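Ribonucleoside-diphosphate reductase, alpha chain (Actinobacillus ureae ATCC 25976, PDB 6DQX) probably reduces ribonucleoside diphosphates to deoxyribonucleoside diphosphates as the catalytic alpha subunit of a class Id ribonucleotide reductase. Local coordinates at residues I185-G190 and Y210-G215. Sequence-based numbering, arbitrary orientation.
Sequences IDIEHG and YGVCVG. With EDO (1,2-ethanediol), chain G.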
loop_
_atom_site.group_PDB
_atom_site.type_symbol
_atom_site.label_atom_id
_atom_site.label_comp_id
_atom_site.label_asym_id
_atom_site.label_seq_id
_atom_site.Cartn_x
_atom_site.Cartn_y
_atom_site.Cartn_z
ATOM N N ILE A 185 6.724 -12.722 -12.562
ATOM C CA ILE A 185 8.021 -13.105 -11.990
ATOM C C ILE A 185 8.732 -14.062 -12.965
ATOM O O ILE A 185 8.082 -14.915 -13.587
ATOM C CB ILE A 185 7.785 -13.736 -10.577
ATOM C CG1 ILE A 185 9.081 -13.870 -9.783
ATOM C CG2 ILE A 185 7.054 -15.069 -10.655
ATOM C CD1 ILE A 185 9.613 -12.551 -9.287
ATOM N N ASP A 186 10.049 -13.945 -13.098
ATOM C CA ASP A 186 10.805 -14.849 -13.982
ATOM C C ASP A 186 10.951 -16.225 -13.317
ATOM O O ASP A 186 11.092 -16.312 -12.082
ATOM C CB ASP A 186 12.145 -14.267 -14.309
ATOM C CG ASP A 186 12.028 -12.875 -14.924
ATOM O OD1 ASP A 186 11.906 -12.745 -16.171
ATOM O OD2 ASP A 186 11.990 -11.916 -14.130
ATOM N N ILE A 187 10.885 -17.288 -14.125
ATOM C CA ILE A 187 10.989 -18.669 -13.596
ATOM C C ILE A 187 12.356 -18.935 -12.954
ATOM O O ILE A 187 12.454 -19.809 -12.081
ATOM C CB ILE A 187 10.671 -19.729 -14.687
ATOM C CG1 ILE A 187 10.321 -21.091 -14.035
ATOM C CG2 ILE A 187 11.776 -19.802 -15.718
ATOM C CD1 ILE A 187 9.664 -22.077 -14.968
ATOM N N GLU A 188 13.379 -18.165 -13.362
ATOM C CA GLU A 188 14.749 -18.277 -12.823
ATOM C C GLU A 188 14.999 -17.429 -11.560
ATOM O O GLU A 188 16.091 -17.458 -11.027
ATOM C CB GLU A 188 15.829 -18.007 -13.870
ATOM C CG GLU A 188 16.022 -16.556 -14.320
ATOM C CD GLU A 188 15.101 -16.135 -15.465
ATOM O OE1 GLU A 188 14.065 -16.797 -15.700
ATOM O OE2 GLU A 188 15.402 -15.107 -16.117
ATOM N N HIS A 189 13.979 -16.717 -11.096
ATOM C CA HIS A 189 14.117 -15.765 -9.989
ATOM C C HIS A 189 14.308 -16.533 -8.699
ATOM O O HIS A 189 13.714 -17.603 -8.514
ATOM C CB HIS A 189 12.860 -14.884 -9.850
ATOM C CG HIS A 189 13.065 -13.667 -8.997
ATOM N ND1 HIS A 189 12.880 -13.663 -7.625
ATOM C CD2 HIS A 189 13.437 -12.404 -9.328
ATOM C CE1 HIS A 189 13.137 -12.456 -7.154
ATOM N NE2 HIS A 189 13.473 -11.668 -8.161
ATOM N N GLY A 190 15.104 -15.963 -7.796
ATOM C CA GLY A 190 15.326 -16.565 -6.488
ATOM C C GLY A 190 14.082 -16.932 -5.730
ATOM O O GLY A 190 14.097 -17.919 -4.992
ATOM N N TYR A 210 -1.087 -14.137 -11.082
ATOM C CA TYR A 210 0.294 -14.047 -11.489
ATOM C C TYR A 210 0.617 -14.824 -12.744
ATOM O O TYR A 210 -0.100 -15.747 -13.133
ATOM C CB TYR A 210 1.300 -14.419 -10.372
ATOM C CG TYR A 210 1.422 -15.911 -10.039
ATOM C CD1 TYR A 210 0.336 -16.630 -9.567
ATOM C CD2 TYR A 210 2.614 -16.575 -10.224
ATOM C CE1 TYR A 210 0.440 -17.991 -9.280
ATOM C CE2 TYR A 210 2.743 -17.920 -9.942
ATOM C CZ TYR A 210 1.656 -18.611 -9.459
ATOM O OH TYR A 210 1.824 -19.931 -9.215
ATOM N N GLY A 211 1.715 -14.390 -13.351
ATOM C CA GLY A 211 2.314 -15.007 -14.499
ATOM C C GLY A 211 3.776 -15.264 -14.266
ATOM O O GLY A 211 4.442 -14.561 -13.486
ATOM N N VAL A 212 4.289 -16.265 -14.966
ATOM C CA VAL A 212 5.680 -16.652 -14.885
ATOM C C VAL A 212 6.364 -16.450 -16.228
ATOM O O VAL A 212 5.882 -16.932 -17.279
ATOM C CB VAL A 212 5.824 -18.103 -14.400
ATOM C CG1 VAL A 212 7.285 -18.533 -14.467
ATOM C CG2 VAL A 212 5.297 -18.219 -12.967
ATOM N N CYS A 213 7.465 -15.722 -16.200
ATOM C CA CYS A 213 8.234 -15.439 -17.405
ATOM C C CYS A 213 9.279 -16.514 -17.648
ATOM O O CYS A 213 10.181 -16.710 -16.843
ATOM C CB CYS A 213 8.858 -14.039 -17.350
ATOM S SG CYS A 213 7.755 -12.800 -16.658
ATOM N N VAL A 214 9.143 -17.215 -18.774
ATOM C CA VAL A 214 9.920 -18.414 -19.064
ATOM C C VAL A 214 10.691 -18.241 -20.358
ATOM O O VAL A 214 10.066 -18.058 -21.424
ATOM C CB VAL A 214 8.976 -19.634 -19.243
ATOM C CG1 VAL A 214 9.787 -20.899 -19.509
ATOM C CG2 VAL A 214 8.080 -19.800 -18.037
ATOM N N GLY A 215 12.023 -18.288 -20.267
ATOM C CA GLY A 215 12.925 -18.091 -21.393
ATOM C C GLY A 215 13.185 -19.352 -22.210
ATOM O O GLY A 215 12.978 -20.478 -21.744
HETATM C C1 EDO G . 16.230 -22.321 -11.945
HETATM O O1 EDO G . 17.037 -21.732 -12.967
HETATM C C2 EDO G . 15.239 -21.244 -11.528
HETATM O O2 EDO G . 14.379 -21.418 -10.387
HETATM O O HOH W 1 13.879 -18.068 -18.117
#
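Ile-185 and Asp-186 pair in parallel with Val-212 and Cys-213, closing the beta-alpha-beta unit of strand 181-186, helix 192-195 and strand 209-213 in the ribonucleotide reductase barrel domain. Three backbone hydrogen bonds join the edges: Ile-185 N to Gly-211 O (3.1 Å), Cys-213 N to Ile-185 O (2.8 Å) and Ile-187 N to Cys-213 O (2.9 Å). Ile-185 O takes the Cys-213 N-H and, as a weaker supplement, lies against the CA-H of Val-212.

Beta-branched Ile-185 and Val-212 suit the extended backbone, and their apolar side chains suit a face covered by helices 192-195 and 227-243. Ile-185 turns its end away from the partner strand, whereas Ile-187 points toward it and sets its CB 3.6 Å from Val-212 CG1. With CG1 anti to the backbone N (chi1 -161°) and an extended chain, Ile-187 carries CD1 to Val-214 CG2, 4.1 Å off; Leu-232 and Trp-233 of helix 227-243 add to this apolar cluster.

On the other face, Cys-213 offers the Asp-186 carboxylate an apolar CB, in van der Waals contact 3.5 Å from OD1; OD2 is hydrogen-bonded to Tyr-137 OH, and OD1 forms a salt bridge with Lys-251 NZ. The strand runs straight into a type I turn, Asp-186 to His-189, closed by His-189 N to Asp-186 O, which brings Glu-188 near the start of helix 216-223. Glu-188 OE2 also salt-bridges Lys-251, while OE1 accepts a hydrogen bond from a water (2.7 Å) that in turn accepts one from N of the N-cap Gly-215 (2.8 Å).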